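Local structure of berberine bridge enzyme-like 28 (Arabidopsis thaliana, 5D79) at residues Pro76-Ile81 with Phe125-Leu130; Thr92-Ala97 with Leu206-Ser211; Ile102-Arg107 with Thr517-Asp522; Ile119-Pro124 with Cys521-Ile526. The protein is an FAD-dependent oxidoreductase of the berberine bridge enzyme-like family that takes part in adaptation to salt stress. All coordinates share one frame; numbering follows the deposited sequence.

Contact 1. Residues Pro76-Ile81 with Phe125-Leu130; sequences PKPVSI and FAVIDL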
# COMPACT_ATOMS: atom_id res chain seq x y z
N PRO A 76 -20.62 4.87 -7.67
CA PRO A 76 -21.57 4.36 -6.68
C PRO A 76 -21.37 4.95 -5.28
O PRO A 76 -20.24 5.07 -4.79
CB PRO A 76 -21.29 2.84 -6.68
CG PRO A 76 -20.77 2.56 -8.05
CD PRO A 76 -19.95 3.78 -8.41
N LYS A 77 -22.48 5.32 -4.66
CA LYS A 77 -22.47 5.89 -3.32
C LYS A 77 -23.10 4.93 -2.31
O LYS A 77 -24.05 4.22 -2.65
CB LYS A 77 -23.19 7.24 -3.32
CG LYS A 77 -22.55 8.27 -4.24
CD LYS A 77 -21.08 8.49 -3.88
CE LYS A 77 -20.44 9.61 -4.69
NZ LYS A 77 -20.48 9.33 -6.15
N PRO A 78 -22.57 4.89 -1.08
CA PRO A 78 -23.18 4.06 -0.03
C PRO A 78 -24.45 4.68 0.53
O PRO A 78 -24.62 5.90 0.51
CB PRO A 78 -22.09 4.01 1.05
CG PRO A 78 -21.38 5.31 0.90
CD PRO A 78 -21.38 5.61 -0.59
N VAL A 79 -25.34 3.84 1.03
CA VAL A 79 -26.62 4.29 1.58
C VAL A 79 -26.44 4.63 3.07
O VAL A 79 -27.30 5.25 3.70
CB VAL A 79 -27.71 3.22 1.34
CG1 VAL A 79 -27.44 1.99 2.18
CG2 VAL A 79 -29.09 3.78 1.56
N SER A 80 -25.28 4.24 3.62
CA SER A 80 -24.91 4.63 4.98
C SER A 80 -23.39 4.52 5.25
O SER A 80 -22.70 3.66 4.67
CB SER A 80 -25.69 3.79 6.01
OG SER A 80 -25.54 2.40 5.81
N ILE A 81 -22.89 5.41 6.10
CA ILE A 81 -21.54 5.35 6.63
C ILE A 81 -21.59 5.31 8.14
O ILE A 81 -22.31 6.07 8.76
CB ILE A 81 -20.69 6.56 6.19
CG1 ILE A 81 -20.62 6.65 4.67
CG2 ILE A 81 -19.29 6.49 6.80
CD1 ILE A 81 -20.08 7.97 4.16
N PHE A 125 -24.50 -0.75 -0.63
CA PHE A 125 -23.57 -1.05 0.45
C PHE A 125 -23.53 0.05 1.50
O PHE A 125 -24.10 1.12 1.33
CB PHE A 125 -22.16 -1.27 -0.11
CG PHE A 125 -21.50 -0.02 -0.61
CD1 PHE A 125 -21.85 0.53 -1.84
CD2 PHE A 125 -20.52 0.62 0.14
CE1 PHE A 125 -21.24 1.69 -2.30
CE2 PHE A 125 -19.90 1.77 -0.33
CZ PHE A 125 -20.26 2.31 -1.54
N ALA A 126 -22.84 -0.24 2.60
CA ALA A 126 -22.57 0.75 3.62
C ALA A 126 -21.06 0.79 3.85
O ALA A 126 -20.34 -0.11 3.40
CB ALA A 126 -23.31 0.42 4.89
N VAL A 127 -20.57 1.81 4.55
CA VAL A 127 -19.14 1.97 4.82
C VAL A 127 -18.84 1.98 6.32
O VAL A 127 -19.43 2.73 7.06
CB VAL A 127 -18.58 3.28 4.20
CG1 VAL A 127 -17.19 3.57 4.73
CG2 VAL A 127 -18.56 3.19 2.68
N ILE A 128 -17.91 1.12 6.75
CA ILE A 128 -17.33 1.19 8.09
C ILE A 128 -16.03 2.02 8.05
O ILE A 128 -14.95 1.48 7.75
CB ILE A 128 -17.02 -0.22 8.66
CG1 ILE A 128 -18.19 -1.18 8.45
CG2 ILE A 128 -16.67 -0.14 10.14
CD1 ILE A 128 -17.87 -2.61 8.81
N ASP A 129 -16.14 3.32 8.32
CA ASP A 129 -15.00 4.23 8.32
C ASP A 129 -14.34 4.20 9.70
O ASP A 129 -14.99 4.49 10.71
CB ASP A 129 -15.45 5.65 7.94
CG ASP A 129 -14.29 6.62 7.66
OD1 ASP A 129 -13.34 6.71 8.48
OD2 ASP A 129 -14.34 7.32 6.62
N LEU A 130 -13.05 3.86 9.73
CA LEU A 130 -12.34 3.61 10.99
C LEU A 130 -11.62 4.83 11.54
O LEU A 130 -10.80 4.70 12.45
CB LEU A 130 -11.33 2.48 10.81
CG LEU A 130 -11.96 1.14 10.43
CD1 LEU A 130 -10.89 0.15 10.05
CD2 LEU A 130 -12.79 0.62 11.58
O HOH W 1 -25.08 2.02 -1.75
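Pro78 packs alongside Phe125, its CB over one face of the ring, 3.8 Å from the centroid and offset toward the rim, a CH-pi contact in which the proline ring, closed onto its own backbone, offers a preformed apolar surface to the aromatic face. Phe125 turns its CG between its own backbone N and carbonyl carbon (chi1 71°), which swings the ring back beneath the proline. Just beyond, Val79 N donates to Phe125 O at 3.0 Å, almost in line with the carbonyl, and Val127 N donates to Ser80 O at 2.8 Å. These bonds set strand 80-82 parallel to strand 125-129 in the small sheet of the FAD-binding domain. Strand 80-82 continues through helix 87-100 to strand 103-107, a beta-alpha-beta crossover, and 125-129 fills the place between the two. On the face turned to helix 58-63, branched Ile81 and Val127 stand side by side, CG1 of Ile81 4.0 Å from CB of Val127. On the opposite face the fit is close: Ser80 OG is 3.1 Å from Ala126 CB, where little more than a methyl group could sit. The Pro76-Lys77 end is looser. There a water accepts from Phe125 N at 3.0 Å and donates to Lys77 O at 2.6 Å, bridging the two backbones where no direct bond joins them, while the partly exposed Lys77 turns away and gives its NZ to the carbonyls of Val72 and Thr75.

Contact 2. Residues Thr92-Ala97 with Leu206-Ser211; sequences TVIRCA and LVVDAS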
# COMPACT_ATOMS: atom_id res chain seq x y z
N THR A 92 -21.57 -4.78 16.02
CA THR A 92 -22.98 -4.57 15.77
C THR A 92 -23.23 -4.37 14.28
O THR A 92 -24.24 -4.82 13.75
CB THR A 92 -23.50 -3.38 16.57
OG1 THR A 92 -23.31 -3.64 17.96
CG2 THR A 92 -24.98 -3.15 16.30
N VAL A 93 -22.30 -3.69 13.61
CA VAL A 93 -22.44 -3.47 12.18
C VAL A 93 -22.36 -4.79 11.42
O VAL A 93 -23.19 -5.08 10.57
CB VAL A 93 -21.38 -2.51 11.65
CG1 VAL A 93 -21.47 -2.43 10.15
CG2 VAL A 93 -21.56 -1.13 12.26
N ILE A 94 -21.36 -5.60 11.76
CA ILE A 94 -21.18 -6.93 11.17
C ILE A 94 -22.40 -7.82 11.41
O ILE A 94 -22.91 -8.45 10.49
CB ILE A 94 -19.91 -7.64 11.72
CG1 ILE A 94 -18.64 -6.82 11.42
CG2 ILE A 94 -19.78 -9.04 11.15
CD1 ILE A 94 -18.64 -6.14 10.06
N ARG A 95 -22.87 -7.87 12.66
CA ARG A 95 -24.03 -8.69 13.00
C ARG A 95 -25.33 -8.22 12.33
O ARG A 95 -26.05 -9.03 11.75
CB ARG A 95 -24.21 -8.73 14.52
CG ARG A 95 -23.04 -9.41 15.21
CD ARG A 95 -23.42 -9.94 16.58
NE ARG A 95 -22.24 -10.27 17.38
CZ ARG A 95 -21.73 -9.48 18.32
NH1 ARG A 95 -22.30 -8.31 18.60
NH2 ARG A 95 -20.66 -9.86 19.00
N CYS A 96 -25.61 -6.93 12.40
CA CYS A 96 -26.82 -6.38 11.78
C CYS A 96 -26.82 -6.47 10.26
O CYS A 96 -27.87 -6.72 9.66
CB CYS A 96 -27.02 -4.91 12.17
SG CYS A 96 -27.50 -4.64 13.88
N ALA A 97 -25.66 -6.24 9.64
CA ALA A 97 -25.53 -6.30 8.19
C ALA A 97 -25.96 -7.67 7.68
O ALA A 97 -26.83 -7.80 6.81
CB ALA A 97 -24.09 -5.99 7.76
N LEU A 206 -6.07 -7.73 16.50
CA LEU A 206 -7.47 -7.93 16.84
C LEU A 206 -8.29 -7.87 15.57
O LEU A 206 -8.13 -6.94 14.78
CB LEU A 206 -7.97 -6.88 17.84
CG LEU A 206 -7.27 -6.75 19.19
CD1 LEU A 206 -7.78 -5.52 19.91
CD2 LEU A 206 -7.48 -7.99 20.01
N VAL A 207 -9.15 -8.86 15.35
CA VAL A 207 -10.02 -8.84 14.18
C VAL A 207 -11.47 -9.22 14.57
O VAL A 207 -11.69 -10.06 15.44
CB VAL A 207 -9.46 -9.79 13.07
CG1 VAL A 207 -9.40 -11.23 13.56
CG2 VAL A 207 -10.28 -9.69 11.78
N VAL A 208 -12.45 -8.55 13.97
CA VAL A 208 -13.84 -8.99 14.09
C VAL A 208 -14.18 -9.87 12.90
O VAL A 208 -14.05 -9.45 11.74
CB VAL A 208 -14.81 -7.80 14.16
CG1 VAL A 208 -16.27 -8.28 14.02
CG2 VAL A 208 -14.61 -7.02 15.45
N ASP A 209 -14.59 -11.12 13.18
CA ASP A 209 -14.92 -12.06 12.11
C ASP A 209 -16.41 -12.01 11.77
O ASP A 209 -17.16 -11.21 12.34
CB ASP A 209 -14.48 -13.49 12.48
CG ASP A 209 -15.27 -14.08 13.64
OD1 ASP A 209 -15.85 -13.32 14.42
OD2 ASP A 209 -15.29 -15.31 13.78
N ALA A 210 -16.83 -12.86 10.83
CA ALA A 210 -18.20 -12.84 10.32
C ALA A 210 -19.23 -13.09 11.42
O ALA A 210 -20.41 -12.80 11.25
CB ALA A 210 -18.36 -13.84 9.19
N SER A 211 -18.78 -13.62 12.56
CA SER A 211 -19.67 -13.80 13.71
C SER A 211 -19.95 -12.48 14.44
O SER A 211 -21.08 -12.24 14.90
CB SER A 211 -19.07 -14.81 14.69
OG SER A 211 -18.50 -15.90 14.01
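Ile94 is the residue through which helix 87-100 leans on the end of strand 202-208. Its CG1 slides past Val208, 3.8 Å from CG1 of that valine, the two side chains running in opposite directions. The other branch, CG2, is anti to the backbone N and reaches the turn that follows the strand, 3.6 Å from Asp209 O and 3.8 Å from Ala210 O. A branched aliphatic residue suits this place because one arm can meet the strand and the other the turn. Next along the helix, exposed Arg95 runs extended from CG to NE beside Ser211. Its CG lies 3.5 Å from Ser211 O, and NE gives that carbonyl a long, bent and weak hydrogen bond of 3.4 Å, the guanidinium meeting it obliquely. The turn has a brace of its own, since Ser211 OG donates to Asp209 OD2 at 3.3 Å from above the carboxylate plane. One residue further, Cys96 forms a disulfide with Cys34 and so ties the helix to helix 29-36. Helix and strand are thus joined within the FAD-binding domain mainly by dispersion forces, with a weak polar touch at the surface that probably adds little to the strength or direction of the packing.

Contact 3. Residues Ile102-Arg107 with Thr517-Asp522; sequences IHVRTR and TDFFCD. With FAD (flavin-adenine dinucleotide), chain E.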
# COMPACT_ATOMS: atom_id res chain seq x y z
N ILE A 102 -27.19 -6.65 4.32
CA ILE A 102 -26.48 -5.46 3.91
C ILE A 102 -24.99 -5.72 3.71
O ILE A 102 -24.31 -6.29 4.56
CB ILE A 102 -26.67 -4.34 4.92
CG1 ILE A 102 -28.09 -3.79 4.80
CG2 ILE A 102 -25.69 -3.22 4.66
CD1 ILE A 102 -28.37 -3.14 3.46
N HIS A 103 -24.52 -5.29 2.54
CA HIS A 103 -23.13 -5.42 2.15
C HIS A 103 -22.34 -4.24 2.72
O HIS A 103 -22.85 -3.13 2.74
CB HIS A 103 -23.06 -5.45 0.63
CG HIS A 103 -21.68 -5.57 0.08
ND1 HIS A 103 -20.76 -6.47 0.57
CD2 HIS A 103 -21.06 -4.90 -0.92
CE1 HIS A 103 -19.63 -6.35 -0.10
NE2 HIS A 103 -19.79 -5.41 -1.01
N VAL A 104 -21.13 -4.47 3.21
CA VAL A 104 -20.32 -3.36 3.73
C VAL A 104 -18.95 -3.28 3.09
O VAL A 104 -18.47 -4.24 2.49
CB VAL A 104 -20.11 -3.45 5.25
CG1 VAL A 104 -21.45 -3.59 5.96
CG2 VAL A 104 -19.19 -4.59 5.61
N ARG A 105 -18.32 -2.12 3.22
CA ARG A 105 -16.92 -1.93 2.87
C ARG A 105 -16.22 -1.24 4.02
O ARG A 105 -16.81 -0.39 4.67
CB ARG A 105 -16.79 -1.10 1.59
CG ARG A 105 -17.27 -1.80 0.34
CD ARG A 105 -16.45 -3.04 0.04
NE ARG A 105 -17.07 -3.84 -1.01
CZ ARG A 105 -16.76 -3.77 -2.30
NH1 ARG A 105 -15.80 -2.94 -2.71
NH2 ARG A 105 -17.38 -4.54 -3.18
N THR A 106 -14.98 -1.62 4.30
CA THR A 106 -14.24 -1.06 5.43
C THR A 106 -13.16 -0.08 4.98
O THR A 106 -12.27 -0.43 4.21
CB THR A 106 -13.59 -2.15 6.27
OG1 THR A 106 -14.60 -2.95 6.87
CG2 THR A 106 -12.72 -1.54 7.36
N ARG A 107 -13.22 1.15 5.48
CA ARG A 107 -12.22 2.15 5.13
C ARG A 107 -11.37 2.55 6.32
O ARG A 107 -11.89 2.85 7.39
CB ARG A 107 -12.88 3.39 4.52
CG ARG A 107 -11.88 4.42 4.04
CD ARG A 107 -12.48 5.42 3.10
NE ARG A 107 -13.37 6.35 3.78
CZ ARG A 107 -14.08 7.29 3.17
NH1 ARG A 107 -14.01 7.41 1.85
NH2 ARG A 107 -14.86 8.10 3.89
N THR A 517 -19.65 -17.91 4.94
CA THR A 517 -20.79 -17.27 4.32
C THR A 517 -20.33 -16.36 3.20
O THR A 517 -21.15 -15.88 2.41
CB THR A 517 -21.61 -16.47 5.34
OG1 THR A 517 -20.73 -15.68 6.15
CG2 THR A 517 -22.38 -17.41 6.21
N ASP A 518 -19.02 -16.14 3.13
CA ASP A 518 -18.42 -15.17 2.22
C ASP A 518 -19.01 -13.76 2.44
O ASP A 518 -19.35 -13.06 1.49
CB ASP A 518 -18.62 -15.62 0.76
CG ASP A 518 -17.73 -14.87 -0.22
OD1 ASP A 518 -16.74 -14.24 0.23
OD2 ASP A 518 -18.01 -14.91 -1.43
N PHE A 519 -19.12 -13.33 3.70
CA PHE A 519 -19.65 -12.00 3.99
C PHE A 519 -18.69 -10.93 3.50
O PHE A 519 -19.10 -9.95 2.87
CB PHE A 519 -19.93 -11.79 5.48
CG PHE A 519 -20.41 -10.37 5.81
CD1 PHE A 519 -21.70 -9.95 5.47
CD2 PHE A 519 -19.57 -9.47 6.46
CE1 PHE A 519 -22.14 -8.65 5.77
CE2 PHE A 519 -20.01 -8.16 6.76
CZ PHE A 519 -21.30 -7.76 6.41
N PHE A 520 -17.41 -11.10 3.81
CA PHE A 520 -16.42 -10.10 3.44
C PHE A 520 -15.94 -10.32 2.01
O PHE A 520 -15.05 -11.13 1.76
CB PHE A 520 -15.26 -10.13 4.43
CG PHE A 520 -15.67 -9.75 5.82
CD1 PHE A 520 -15.84 -8.43 6.17
CD2 PHE A 520 -15.93 -10.73 6.77
CE1 PHE A 520 -16.23 -8.08 7.44
CE2 PHE A 520 -16.33 -10.39 8.04
CZ PHE A 520 -16.48 -9.06 8.38
N CYS A 521 -16.56 -9.60 1.07
CA CYS A 521 -16.24 -9.75 -0.35
C CYS A 521 -16.26 -8.40 -1.07
O CYS A 521 -17.08 -7.54 -0.78
CB CYS A 521 -17.23 -10.72 -1.03
SG CYS A 521 -18.93 -10.09 -1.33
N ASP A 522 -15.32 -8.23 -2.01
CA ASP A 522 -15.36 -7.12 -2.96
C ASP A 522 -15.16 -7.66 -4.37
O ASP A 522 -15.33 -8.87 -4.60
CB ASP A 522 -14.32 -6.03 -2.62
CG ASP A 522 -12.93 -6.58 -2.34
OD1 ASP A 522 -12.49 -7.55 -2.97
OD2 ASP A 522 -12.25 -6.02 -1.47
PA FAD E . -8.16 1.91 2.33
O1A FAD E . -8.83 2.33 1.05
O2A FAD E . -8.83 2.49 3.56
O5B FAD E . -8.08 0.30 2.40
C5B FAD E . -7.65 -0.47 1.29
C4B FAD E . -8.15 -1.91 1.33
O4B FAD E . -7.92 -2.45 2.62
C3B FAD E . -9.65 -1.98 1.06
O3B FAD E . -9.98 -3.14 0.33
C2B FAD E . -10.24 -2.03 2.46
O2B FAD E . -11.49 -2.69 2.50
C1B FAD E . -9.15 -2.73 3.27
N9A FAD E . -9.09 -2.32 4.69
C8A FAD E . -8.75 -1.10 5.23
N7A FAD E . -8.81 -1.19 6.58
C5A FAD E . -9.18 -2.45 6.92
C6A FAD E . -9.40 -3.09 8.14
N6A FAD E . -9.01 -2.53 9.28
N1A FAD E . -9.78 -4.42 8.15
C2A FAD E . -9.93 -5.11 6.97
N3A FAD E . -9.72 -4.46 5.77
C4A FAD E . -9.35 -3.16 5.74
N1 FAD E . 1.92 0.94 -0.64
C2 FAD E . 3.21 0.48 -0.42
O2 FAD E . 3.40 -0.58 0.19
N3 FAD E . 4.29 1.22 -0.88
C4 FAD E . 4.11 2.41 -1.56
O4 FAD E . 5.09 3.10 -1.86
C4X FAD E . 2.81 2.89 -1.77
N5 FAD E . 2.59 4.14 -2.32
C5X FAD E . 1.33 4.71 -2.23
C6 FAD E . 1.12 6.05 -2.54
C7 FAD E . -0.15 6.62 -2.45
C7M FAD E . -0.37 8.06 -2.80
C8 FAD E . -1.23 5.84 -1.99
C8M FAD E . -2.61 6.42 -1.91
C9 FAD E . -1.02 4.51 -1.68
C9A FAD E . 0.24 3.92 -1.84
N10 FAD E . 0.45 2.58 -1.57
C10 FAD E . 1.73 2.15 -1.27
C1' FAD E . -0.71 1.63 -1.51
C2' FAD E . -1.32 1.49 -0.13
O2' FAD E . -0.38 0.87 0.73
C3' FAD E . -2.59 0.66 -0.27
O3' FAD E . -3.52 1.40 -1.03
C4' FAD E . -3.23 0.37 1.07
O4' FAD E . -4.03 -0.77 0.97
C5' FAD E . -4.15 1.52 1.44
O5' FAD E . -4.47 1.42 2.81
P FAD E . -5.51 2.48 3.40
O1P FAD E . -5.96 2.05 4.77
O2P FAD E . -4.92 3.86 3.43
O3P FAD E . -6.63 2.41 2.24
O HOH W 2 -21.54 -9.33 1.72
O HOH W 3 -20.27 -7.02 3.66
O HOH W 4 -17.59 -6.96 2.22
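Arg105 lays one face of its guanidinium on Asp522, whose CB sits 3.2 Å above the plane, over its centre. The group meets aliphatic carbon here, not the carboxylate: the two planes stand 74° apart and Arg105 NH1 is 4.9 Å from Asp522 OD2. Further along, the Phe519 side chain crosses that of Val104 at about a right angle, CE2 3.8 Å from Val104 CG2, and the ring turns its edge to Ile102 O, 3.4 Å from CE1. Polar contact between the backbones runs through water. One molecule accepts from Val104 N at 2.7 Å and donates to Phe519 O, lying over a face of the Phe519 ring; another links Val104 O to Cys521 N. Strand 103-107 is the outermost of its sheet, and these waters serve its edge. In the next shell, Arg105 bonds Leu116 O and makes a salt bridge with Glu523, Asp522 OD2 bonds Ser234, and the Asp515 carboxylate accepts from the backbone of Phe519 and Phe520. A leucine in place of Arg105 would probably leave the Glu523 carboxylate without its countercharge and Leu116 O without its donor. Beyond lies the cofactor, whose ribose O2B donates to Thr106 O at 2.9 Å. The arrangement belongs to the FAD-binding fold of the PCMH type, with the C-terminal segment of the berberine-bridge-like region returning alongside its cofactor-binding strand.

Contact 4. Residues Ile119-Pro124 with Cys521-Ile526; sequences IAYNKP and CDEQSI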
# COMPACT_ATOMS: atom_id res chain seq x y z
N ILE A 119 -16.25 2.18 -2.34
CA ILE A 119 -17.08 1.86 -3.50
C ILE A 119 -17.35 0.37 -3.61
O ILE A 119 -16.43 -0.44 -3.57
CB ILE A 119 -16.43 2.27 -4.84
CG1 ILE A 119 -15.93 3.71 -4.80
CG2 ILE A 119 -17.41 2.05 -6.00
CD1 ILE A 119 -15.18 4.10 -6.06
N ALA A 120 -18.63 0.02 -3.75
CA ALA A 120 -19.02 -1.32 -4.17
C ALA A 120 -19.80 -1.19 -5.46
O ALA A 120 -20.60 -0.26 -5.62
CB ALA A 120 -19.86 -2.01 -3.09
N TYR A 121 -19.57 -2.10 -6.40
CA TYR A 121 -20.26 -2.01 -7.69
C TYR A 121 -21.43 -2.99 -7.81
O TYR A 121 -21.37 -4.11 -7.32
CB TYR A 121 -19.26 -2.24 -8.82
CG TYR A 121 -18.25 -1.12 -8.96
CD1 TYR A 121 -18.60 0.09 -9.53
CD2 TYR A 121 -16.94 -1.27 -8.52
CE1 TYR A 121 -17.69 1.12 -9.67
CE2 TYR A 121 -16.01 -0.25 -8.65
CZ TYR A 121 -16.40 0.94 -9.23
OH TYR A 121 -15.50 1.98 -9.36
N ASN A 122 -22.52 -2.51 -8.43
CA ASN A 122 -23.68 -3.34 -8.77
C ASN A 122 -24.49 -3.92 -7.60
O ASN A 122 -25.35 -4.77 -7.81
CB ASN A 122 -23.26 -4.49 -9.70
CG ASN A 122 -23.28 -4.10 -11.16
OD1 ASN A 122 -22.26 -3.69 -11.73
ND2 ASN A 122 -24.45 -4.21 -11.79
N LYS A 123 -24.22 -3.45 -6.38
CA LYS A 123 -25.03 -3.82 -5.22
C LYS A 123 -24.86 -2.80 -4.09
O LYS A 123 -23.74 -2.43 -3.74
CB LYS A 123 -24.67 -5.23 -4.72
CG LYS A 123 -23.20 -5.48 -4.39
CD LYS A 123 -22.98 -6.95 -4.00
CE LYS A 123 -21.55 -7.23 -3.54
NZ LYS A 123 -21.38 -8.64 -3.03
N PRO A 124 -25.98 -2.32 -3.54
CA PRO A 124 -26.00 -1.32 -2.47
C PRO A 124 -25.17 -1.72 -1.24
O PRO A 124 -25.14 -2.90 -0.87
CB PRO A 124 -27.48 -1.22 -2.11
CG PRO A 124 -28.20 -1.64 -3.35
CD PRO A 124 -27.34 -2.72 -3.95
N CYS A 521 -16.56 -9.60 1.07
CA CYS A 521 -16.24 -9.75 -0.35
C CYS A 521 -16.26 -8.40 -1.07
O CYS A 521 -17.08 -7.54 -0.78
CB CYS A 521 -17.23 -10.72 -1.03
SG CYS A 521 -18.93 -10.09 -1.33
N ASP A 522 -15.32 -8.23 -2.01
CA ASP A 522 -15.36 -7.12 -2.96
C ASP A 522 -15.16 -7.66 -4.37
O ASP A 522 -15.33 -8.87 -4.60
CB ASP A 522 -14.32 -6.03 -2.62
CG ASP A 522 -12.93 -6.58 -2.34
OD1 ASP A 522 -12.49 -7.55 -2.97
OD2 ASP A 522 -12.25 -6.02 -1.47
N GLU A 523 -14.77 -6.80 -5.29
CA GLU A 523 -14.66 -7.19 -6.70
C GLU A 523 -13.44 -8.09 -7.03
O GLU A 523 -13.37 -8.65 -8.13
CB GLU A 523 -14.64 -5.93 -7.56
CG GLU A 523 -15.99 -5.19 -7.65
CD GLU A 523 -16.36 -4.44 -6.37
OE1 GLU A 523 -15.46 -4.16 -5.54
OE2 GLU A 523 -17.56 -4.12 -6.20
N GLN A 524 -12.50 -8.22 -6.09
CA GLN A 524 -11.31 -9.05 -6.27
C GLN A 524 -10.99 -9.94 -5.04
O GLN A 524 -9.88 -10.48 -4.91
CB GLN A 524 -10.10 -8.18 -6.60
CG GLN A 524 -9.92 -7.83 -8.06
CD GLN A 524 -8.57 -7.18 -8.35
OE1 GLN A 524 -7.91 -6.66 -7.44
NE2 GLN A 524 -8.15 -7.21 -9.61
N SER A 525 -11.95 -10.09 -4.14
CA SER A 525 -11.70 -10.81 -2.89
C SER A 525 -11.37 -12.29 -3.12
O SER A 525 -11.68 -12.87 -4.17
CB SER A 525 -12.89 -10.66 -1.94
OG SER A 525 -14.07 -11.18 -2.51
N ILE A 526 -10.72 -12.89 -2.12
CA ILE A 526 -10.36 -14.31 -2.15
C ILE A 526 -11.64 -15.13 -2.13
O ILE A 526 -12.51 -14.89 -1.29
CB ILE A 526 -9.47 -14.68 -0.94
CG1 ILE A 526 -8.17 -13.86 -0.94
CG2 ILE A 526 -9.19 -16.18 -0.90
CD1 ILE A 526 -7.25 -14.14 -2.11
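Glu523 bends at chi2 (73°), with CG beside its own backbone N, and this curl carries its carboxylate to the backbone of Tyr121. Across from it, Lys123 places CG between its backbone N and carbonyl carbon (chi1 55°) and then runs fully extended, bringing NZ to 3.3 Å from Cys521 SG. The bond at the centre is nearly straight: Tyr121 N donates to Glu523 OE2 at 2.9 Å with an angle of 168° at the hydrogen, meeting the syn side of the oxygen but tilted out of the carboxylate plane. The carboxylate comes to the edge of the Tyr121 ring, almost perpendicular to it, with OE2 3.7 Å from CD2, and Ile119 CG2 packs over a ring face 3.6 Å from its plane. Glu523 starts from a firmly shaped loop. Asp522 OD1 accepts from Gln524 N at 3.2 Å, forming an Asx turn, and Gln524 is in turn held through its amide by Tyr499, Gly479 and Asp475. An alanine at Glu523 would probably leave Tyr121 N without its acceptor and Arg105 without its carboxylate. A glutamate suits this buried place because it is long enough to reach both partners: OE2 takes the peptide N-H on one hand and the charge of Arg105 on the other, which probably keeps it ionised and couples two loops far apart in sequence.

In the fold
Contact 1 is the most buried of the four, a piece of parallel sheet held by backbone bonds and apolar side chains; contacts 2, 3 and 4 are only partly buried. Contacts 1 and 3 share a sheet, since strand 125-129 pairs with strand 103-107, Ile128 N lying 2.8 Å from Arg105 O. Helix 87-100, which contact 2 sets against strand 202-208 of another sheet, also packs on this one, Ile128 CD1 meeting Ile94 CD1 at 3.8 Å. Contacts 1 and 2 stay within the FAD-binding domain. Contacts 3 and 4 bring in the C-terminal segment, sharing Cys521 and Asp522: water bridges in contact 3, a carboxylate on a backbone N-H in contact 4, with the salt bridge of Arg105 and Glu523 joining them.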